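PDB 2PHC: carboxyltransferase domain-containing protein from Pyrococcus horikoshii, which is of unknown function but belongs to the carboxyltransferase subdomain C and D family and is probably an ATP-binding hydrolase. Local coordinates for residues I88-G93 with I182-L187; V114-H118 with D141-A145. All blocks are in the same frame, centred on the assembly; numbering follows the deposited sequence.

Interaction 1: residues I88-G93 with I182-L187; sequences IPVAYG and IGRIPL
Ile88 and Ile185, Pro89 and Leu187, and Tyr92 and Ile182 meet along and just beyond the antiparallel pairing of strands 85-92 and 180-184, two neighbours in the mixed sheet of the domain, whose family belongs to the cyclophilin-like clan. Ala91 and Arg184 form a hydrogen-bonded pair, with Ala91 N to Arg184 O at 2.9 Å. Past Arg184 the second strand gives way to loop, and side chains take over the contact. CG2 of Ile88 lies against the CG1-CD1 arm of Ile185, 3.6 Å from CG1 and as close to CD1, and the Ile185 CG1 arm also passes Val90 CG2. An alanine in place of Ile185 would probably open a gap beside Ile88 CG2 and rob Val90 CG2 of this neighbour. Opposite these, Leu187 meets the Pro89 ring at about a right angle, its CD1 tight against Pro89 CD at 3.5 Å, while Pro186 CD lies 3.2 Å from Pro89 O. At the other end Tyr92 and Ile182 run side by side, pointing the same way. With Ile182 CG1 wedged between its backbone N and carbonyl carbon (chi1 70°), CD1 reaches the edge of the Tyr92 ring, 3.9 Å from CE2. One ring face is covered from within its own strand: Val90 CG1 sits over the centre, 3.6 Å above the plane. Because Gly183 has no side chain, that same methyl approaches its CA to 3.7 Å.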
ATOM      1  N   ILE A  88      -9.341  -1.697   4.690  1.00 33.11           N
ATOM      2  CA  ILE A  88      -9.626  -1.107   6.008  1.00 32.76           C
ATOM      3  C   ILE A  88     -10.397   0.210   5.866  1.00 33.25           C
ATOM      4  O   ILE A  88      -9.814   1.221   5.391  1.00 32.28           O
ATOM      5  CB  ILE A  88      -8.308  -0.993   6.900  1.00 32.02           C
ATOM      6  CG1 ILE A  88      -7.869  -2.416   7.330  1.00 33.65           C
ATOM      7  CG2 ILE A  88      -8.555  -0.256   8.181  1.00 30.10           C
ATOM      8  CD1 ILE A  88      -6.601  -2.540   8.180  1.00 27.42           C
ATOM      9  N   PRO A  89     -11.728   0.193   6.218  1.00 33.86           N
ATOM     10  CA  PRO A  89     -12.487   1.430   6.137  1.00 33.74           C
ATOM     11  C   PRO A  89     -12.041   2.418   7.240  1.00 33.77           C
ATOM     12  O   PRO A  89     -11.809   1.998   8.384  1.00 34.08           O
ATOM     13  CB  PRO A  89     -13.955   0.964   6.277  1.00 33.91           C
ATOM     14  CG  PRO A  89     -13.897  -0.187   7.086  1.00 34.76           C
ATOM     15  CD  PRO A  89     -12.604  -0.917   6.683  1.00 33.88           C
ATOM     16  N   VAL A  90     -11.861   3.675   6.817  1.00 33.12           N
ATOM     17  CA  VAL A  90     -11.422   4.810   7.589  1.00 33.73           C
ATOM     18  C   VAL A  90     -12.404   5.882   7.234  1.00 34.38           C
ATOM     19  O   VAL A  90     -12.526   6.232   6.066  1.00 34.19           O
ATOM     20  CB  VAL A  90     -10.011   5.388   7.112  1.00 35.12           C
ATOM     21  CG1 VAL A  90      -9.549   6.588   7.977  1.00 30.75           C
ATOM     22  CG2 VAL A  90      -8.880   4.301   7.093  1.00 33.78           C
ATOM     23  N   ALA A  91     -13.139   6.381   8.228  1.00 35.64           N
ATOM     24  CA  ALA A  91     -13.836   7.721   8.119  1.00 35.66           C
ATOM     25  C   ALA A  91     -12.835   8.860   8.362  1.00 35.66           C
ATOM     26  O   ALA A  91     -12.390   9.070   9.463  1.00 36.11           O
ATOM     27  CB  ALA A  91     -15.040   7.765   9.098  1.00 33.93           C
ATOM     28  N   TYR A  92     -12.433   9.543   7.295  1.00 37.82           N
ATOM     29  CA  TYR A  92     -11.423  10.635   7.320  1.00 38.14           C
ATOM     30  C   TYR A  92     -12.079  11.994   7.621  1.00 39.82           C
ATOM     31  O   TYR A  92     -13.291  12.178   7.356  1.00 39.07           O
ATOM     32  CB  TYR A  92     -10.717  10.793   5.970  1.00 37.57           C
ATOM     33  CG  TYR A  92      -9.789   9.709   5.514  1.00 35.93           C
ATOM     34  CD1 TYR A  92     -10.269   8.593   4.834  1.00 35.88           C
ATOM     35  CD2 TYR A  92      -8.414   9.817   5.706  1.00 36.77           C
ATOM     36  CE1 TYR A  92      -9.376   7.575   4.399  1.00 35.86           C
ATOM     37  CE2 TYR A  92      -7.521   8.804   5.267  1.00 33.86           C
ATOM     38  CZ  TYR A  92      -8.025   7.715   4.618  1.00 33.38           C
ATOM     39  OH  TYR A  92      -7.202   6.726   4.213  1.00 32.98           O
ATOM     40  N   GLY A  93     -11.256  12.909   8.152  1.00 40.00           N
ATOM     41  CA  GLY A  93     -11.647  14.253   8.582  1.00 42.05           C
ATOM     42  C   GLY A  93     -12.701  14.431   9.674  1.00 43.30           C
ATOM     43  O   GLY A  93     -13.188  13.459  10.258  1.00 43.05           O
ATOM     44  N   ILE A 182      -5.926  11.722  11.417  1.00 26.17           N
ATOM     45  CA  ILE A 182      -6.589  12.107  10.137  1.00 24.30           C
ATOM     46  C   ILE A 182      -7.890  11.316   9.872  1.00 24.27           C
ATOM     47  O   ILE A 182      -8.620  11.598   8.951  1.00 24.74           O
ATOM     48  CB  ILE A 182      -5.585  12.033   8.903  1.00 24.44           C
ATOM     49  CG1 ILE A 182      -5.179  10.572   8.519  1.00 22.96           C
ATOM     50  CG2 ILE A 182      -4.312  12.891   9.141  1.00 21.72           C
ATOM     51  CD1 ILE A 182      -4.517  10.485   7.074  1.00 14.58           C
ATOM     52  N   GLY A 183      -8.233  10.362  10.717  1.00 23.39           N
ATOM     53  CA  GLY A 183      -9.311   9.474  10.346  1.00 23.34           C
ATOM     54  C   GLY A 183      -9.451   8.465  11.436  1.00 24.66           C
ATOM     55  O   GLY A 183      -8.557   8.389  12.289  1.00 25.37           O
ATOM     56  N   ARG A 184     -10.541   7.693  11.432  1.00 23.30           N
ATOM     57  CA  ARG A 184     -10.688   6.646  12.403  1.00 23.80           C
ATOM     58  C   ARG A 184     -11.291   5.460  11.688  1.00 24.84           C
ATOM     59  O   ARG A 184     -12.117   5.636  10.800  1.00 24.45           O
ATOM     60  CB  ARG A 184     -11.659   7.086  13.474  1.00 24.31           C
ATOM     61  CG  ARG A 184     -11.726   6.237  14.620  1.00 26.58           C
ATOM     62  CD  ARG A 184     -12.433   7.013  15.797  1.00 35.06           C
ATOM     63  NE  ARG A 184     -12.796   6.019  16.811  1.00 41.38           N
ATOM     64  CZ  ARG A 184     -13.702   6.181  17.789  1.00 46.37           C
ATOM     65  NH1 ARG A 184     -14.366   7.340  17.915  1.00 44.11           N
ATOM     66  NH2 ARG A 184     -13.915   5.183  18.658  1.00 43.29           N
ATOM     67  N   ILE A 185     -10.865   4.266  12.120  1.00 24.61           N
ATOM     68  CA  ILE A 185     -11.334   2.993  11.683  1.00 25.96           C
ATOM     69  C   ILE A 185     -12.430   2.477  12.644  1.00 28.33           C
ATOM     70  O   ILE A 185     -12.222   2.480  13.847  1.00 29.52           O
ATOM     71  CB  ILE A 185     -10.114   1.928  11.684  1.00 24.55           C
ATOM     72  CG1 ILE A 185      -8.990   2.304  10.691  1.00 24.55           C
ATOM     73  CG2 ILE A 185     -10.600   0.586  11.445  1.00 22.10           C
ATOM     74  CD1 ILE A 185      -7.548   1.718  11.060  1.00 21.03           C
ATOM     75  N   PRO A 186     -13.574   2.006  12.116  1.00 30.25           N
ATOM     76  CA  PRO A 186     -14.677   1.477  12.963  1.00 32.84           C
ATOM     77  C   PRO A 186     -14.579   0.003  13.376  1.00 34.10           C
ATOM     78  O   PRO A 186     -15.199  -0.370  14.339  1.00 33.84           O
ATOM     79  CB  PRO A 186     -15.891   1.638  12.068  1.00 32.40           C
ATOM     80  CG  PRO A 186     -15.251   1.346  10.624  1.00 31.85           C
ATOM     81  CD  PRO A 186     -13.964   2.131  10.700  1.00 29.62           C
ATOM     82  N   LEU A 187     -13.878  -0.815  12.584  1.00 34.82           N
ATOM     83  CA  LEU A 187     -13.528  -2.188  12.930  1.00 34.34           C
ATOM     84  C   LEU A 187     -12.717  -2.280  14.217  1.00 35.15           C
ATOM     85  O   LEU A 187     -11.888  -1.393  14.518  1.00 33.68           O
ATOM     86  CB  LEU A 187     -12.689  -2.772  11.818  1.00 33.70           C
ATOM     87  CG  LEU A 187     -13.256  -2.700  10.392  1.00 36.83           C
ATOM     88  CD1 LEU A 187     -12.136  -2.972   9.436  1.00 38.73           C
ATOM     89  CD2 LEU A 187     -14.366  -3.739  10.177  1.00 39.78           C
TER

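Interaction 2: residues V114-H118 with D141-A145; sequences VIEIH and DERIA
Ile117 and Ile144 slide past each other in opposite directions, with their CG2 methyls 3.7 Å apart, where helix 111-119 packs on the short 3-10 turn of residues 142-144. This is the tight, buried part. Ile144 CG1 stands between its own N and carbonyl carbon (chi1 60°), which carries CD1 to the edge of the His118 ring, 3.7 Å from CD2, while CG2 turns to Val114 and Ile117. The His118 nitrogens are bound elsewhere, ND1 to Tyr92 OH and NE2 to Thr168 OG1; Ile144 meets carbon atoms of the ring. Leu109 touches both isoleucines and adds to the apolar patch.

Toward solvent the contact becomes looser and polar. Ile117 CD1 lies over one face of the Arg143 guanidinium, offset to its rim and 3.9 Å from NH1. Arg143 in turn grips Asp141 side-on, NE to OD1 and NH2 to OD2, the latter at 2.6 Å; both nitrogens come from above the carboxylate plane. OD1 also accepts from Arg143 N, a nearly straight bond (173°) that closes an Asx turn. Water joins the segments as well: one molecule donates to Ile117 O at 2.8 Å and accepts from Asp141 N at 2.7 Å. Across the contact, then, apolar contact and water carry the cohesion, whereas the charge pair stays within the loop, probably stiffening its turn and partly neutralising both groups.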
ATOM      1  N   VAL A 114      -5.095  15.171   0.839  1.00 35.52           N
ATOM      2  CA  VAL A 114      -4.635  14.303   1.930  1.00 33.23           C
ATOM      3  C   VAL A 114      -5.351  12.946   1.873  1.00 33.14           C
ATOM      4  O   VAL A 114      -4.706  11.902   1.877  1.00 31.27           O
ATOM      5  CB  VAL A 114      -4.777  14.965   3.345  1.00 33.19           C
ATOM      6  CG1 VAL A 114      -4.398  13.943   4.530  1.00 28.81           C
ATOM      7  CG2 VAL A 114      -3.906  16.213   3.404  1.00 27.10           C
ATOM      8  N   ILE A 115      -6.675  12.972   1.791  1.00 32.53           N
ATOM      9  CA  ILE A 115      -7.468  11.732   1.773  1.00 32.98           C
ATOM     10  C   ILE A 115      -7.136  10.730   0.602  1.00 33.92           C
ATOM     11  O   ILE A 115      -7.154   9.502   0.812  1.00 31.16           O
ATOM     12  CB  ILE A 115      -8.931  12.082   1.798  1.00 33.02           C
ATOM     13  CG1 ILE A 115      -9.292  12.821   3.101  1.00 32.22           C
ATOM     14  CG2 ILE A 115      -9.822  10.866   1.584  1.00 34.65           C
ATOM     15  CD1 ILE A 115     -10.868  13.041   3.220  1.00 27.30           C
ATOM     16  N   GLU A 116      -6.859  11.278  -0.604  1.00 34.52           N
ATOM     17  CA  GLU A 116      -6.568  10.524  -1.823  1.00 34.96           C
ATOM     18  C   GLU A 116      -5.158   9.993  -1.756  1.00 33.79           C
ATOM     19  O   GLU A 116      -4.918   8.855  -2.097  1.00 33.93           O
ATOM     20  CB  GLU A 116      -6.687  11.426  -3.079  1.00 37.55           C
ATOM     21  CG  GLU A 116      -5.835  11.016  -4.322  1.00 43.13           C
ATOM     22  CD  GLU A 116      -6.540   9.963  -5.214  1.00 57.07           C
ATOM     23  OE1 GLU A 116      -7.823   9.996  -5.250  1.00 59.94           O
ATOM     24  OE2 GLU A 116      -5.825   9.105  -5.868  1.00 57.35           O
ATOM     25  N   ILE A 117      -4.236  10.839  -1.292  1.00 32.85           N
ATOM     26  CA  ILE A 117      -2.831  10.541  -1.170  1.00 31.41           C
ATOM     27  C   ILE A 117      -2.584   9.524  -0.088  1.00 31.78           C
ATOM     28  O   ILE A 117      -1.842   8.574  -0.309  1.00 32.85           O
ATOM     29  CB  ILE A 117      -2.067  11.796  -0.923  1.00 31.84           C
ATOM     30  CG1 ILE A 117      -2.232  12.703  -2.152  1.00 32.56           C
ATOM     31  CG2 ILE A 117      -0.557  11.546  -0.642  1.00 30.31           C
ATOM     32  CD1 ILE A 117      -1.573  14.088  -1.939  1.00 33.61           C
ATOM     33  N   HIS A 118      -3.170   9.733   1.075  1.00 29.57           N
ATOM     34  CA  HIS A 118      -3.274   8.713   2.079  1.00 28.88           C
ATOM     35  C   HIS A 118      -3.898   7.339   1.724  1.00 28.88           C
ATOM     36  O   HIS A 118      -3.368   6.289   2.124  1.00 27.46           O
ATOM     37  CB  HIS A 118      -3.969   9.209   3.325  1.00 26.63           C
ATOM     38  CG  HIS A 118      -3.667   8.373   4.495  1.00 22.75           C
ATOM     39  ND1 HIS A 118      -4.462   7.306   4.886  1.00 23.97           N
ATOM     40  CD2 HIS A 118      -2.604   8.378   5.309  1.00 19.48           C
ATOM     41  CE1 HIS A 118      -3.899   6.709   5.915  1.00 23.27           C
ATOM     42  NE2 HIS A 118      -2.750   7.318   6.166  1.00 23.84           N
ATOM     43  N   ASP A 141       2.972   7.808   0.922  1.00 24.32           N
ATOM     44  CA  ASP A 141       3.505   8.951   0.048  1.00 25.70           C
ATOM     45  C   ASP A 141       4.096  10.149   0.863  1.00 26.49           C
ATOM     46  O   ASP A 141       3.426  10.683   1.723  1.00 26.76           O
ATOM     47  CB  ASP A 141       2.342   9.421  -0.828  1.00 26.54           C
ATOM     48  CG  ASP A 141       2.786  10.263  -2.022  1.00 30.31           C
ATOM     49  OD1 ASP A 141       3.665  11.112  -1.881  1.00 28.71           O
ATOM     50  OD2 ASP A 141       2.292   9.995  -3.145  1.00 37.35           O
ATOM     51  N   GLU A 142       5.336  10.581   0.603  1.00 28.19           N
ATOM     52  CA  GLU A 142       5.976  11.681   1.343  1.00 31.10           C
ATOM     53  C   GLU A 142       5.320  13.098   1.303  1.00 31.40           C
ATOM     54  O   GLU A 142       5.633  13.959   2.135  1.00 32.83           O
ATOM     55  CB  GLU A 142       7.455  11.757   0.957  1.00 32.21           C
ATOM     56  CG  GLU A 142       8.128  10.498   1.417  1.00 37.49           C
ATOM     57  CD  GLU A 142       9.606  10.384   1.116  1.00 46.10           C
ATOM     58  OE1 GLU A 142      10.263  11.400   0.696  1.00 51.30           O
ATOM     59  OE2 GLU A 142      10.091   9.238   1.314  1.00 48.40           O
ATOM     60  N   ARG A 143       4.402  13.318   0.367  1.00 30.08           N
ATOM     61  CA  ARG A 143       3.737  14.585   0.235  1.00 29.46           C
ATOM     62  C   ARG A 143       2.823  14.878   1.393  1.00 29.47           C
ATOM     63  O   ARG A 143       2.363  16.029   1.544  1.00 29.92           O
ATOM     64  CB  ARG A 143       2.949  14.644  -1.075  1.00 28.10           C
ATOM     65  CG  ARG A 143       3.813  14.788  -2.316  1.00 26.83           C
ATOM     66  CD  ARG A 143       2.882  14.666  -3.541  1.00 32.92           C
ATOM     67  NE  ARG A 143       2.400  13.308  -3.788  1.00 34.72           N
ATOM     68  CZ  ARG A 143       1.369  12.982  -4.572  1.00 36.13           C
ATOM     69  NH1 ARG A 143       0.640  13.924  -5.182  1.00 37.78           N
ATOM     70  NH2 ARG A 143       1.043  11.698  -4.733  1.00 33.89           N
ATOM     71  N   ILE A 144       2.464  13.826   2.138  1.00 28.53           N
ATOM     72  CA  ILE A 144       1.698  13.996   3.389  1.00 25.40           C
ATOM     73  C   ILE A 144       2.481  13.827   4.707  1.00 24.16           C
ATOM     74  O   ILE A 144       1.897  13.851   5.773  1.00 21.45           O
ATOM     75  CB  ILE A 144       0.388  13.235   3.361  1.00 25.45           C
ATOM     76  CG1 ILE A 144       0.614  11.740   3.178  1.00 24.04           C
ATOM     77  CG2 ILE A 144      -0.500  13.781   2.255  1.00 22.53           C
ATOM     78  CD1 ILE A 144      -0.609  10.985   3.585  1.00 18.55           C
ATOM     79  N   ALA A 145       3.812  13.754   4.599  1.00 24.82           N
ATOM     80  CA  ALA A 145       4.726  13.682   5.743  1.00 26.27           C
ATOM     81  C   ALA A 145       4.454  14.841   6.747  1.00 26.62           C
ATOM     82  O   ALA A 145       4.347  15.993   6.311  1.00 29.32           O
ATOM     83  CB  ALA A 145       6.188  13.721   5.235  1.00 24.32           C
TER
HETATM   84  O   HOH W   1       0.346   7.905   1.277  1.00 28.29           O
HETATM   85  O   HOH W   2      -0.138   8.628  -3.136  1.00 38.93           O

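Overall arrangement
Interactions 1 and 2 have centres about 15 Å apart and meet through side chains. Both segments of interaction 2 come from the chain that runs between 88-93 and 182-187, so the sheet pairing closes a loop that folds back on itself. Tyr92 OH probably hydrogen-bonds to His118 ND1 at 2.9 Å, with the two ring planes at about 70°. Ile182 CD1 packs against His118 CD2, and Tyr92 CB lies 3.6 Å from Ile115 CD1. Helix 111-119 thus rests on the sheet through one side and on the 141-145 loop through another, with His118 common to both. No ligand is bound at either contact, and their relation to any active site is not established.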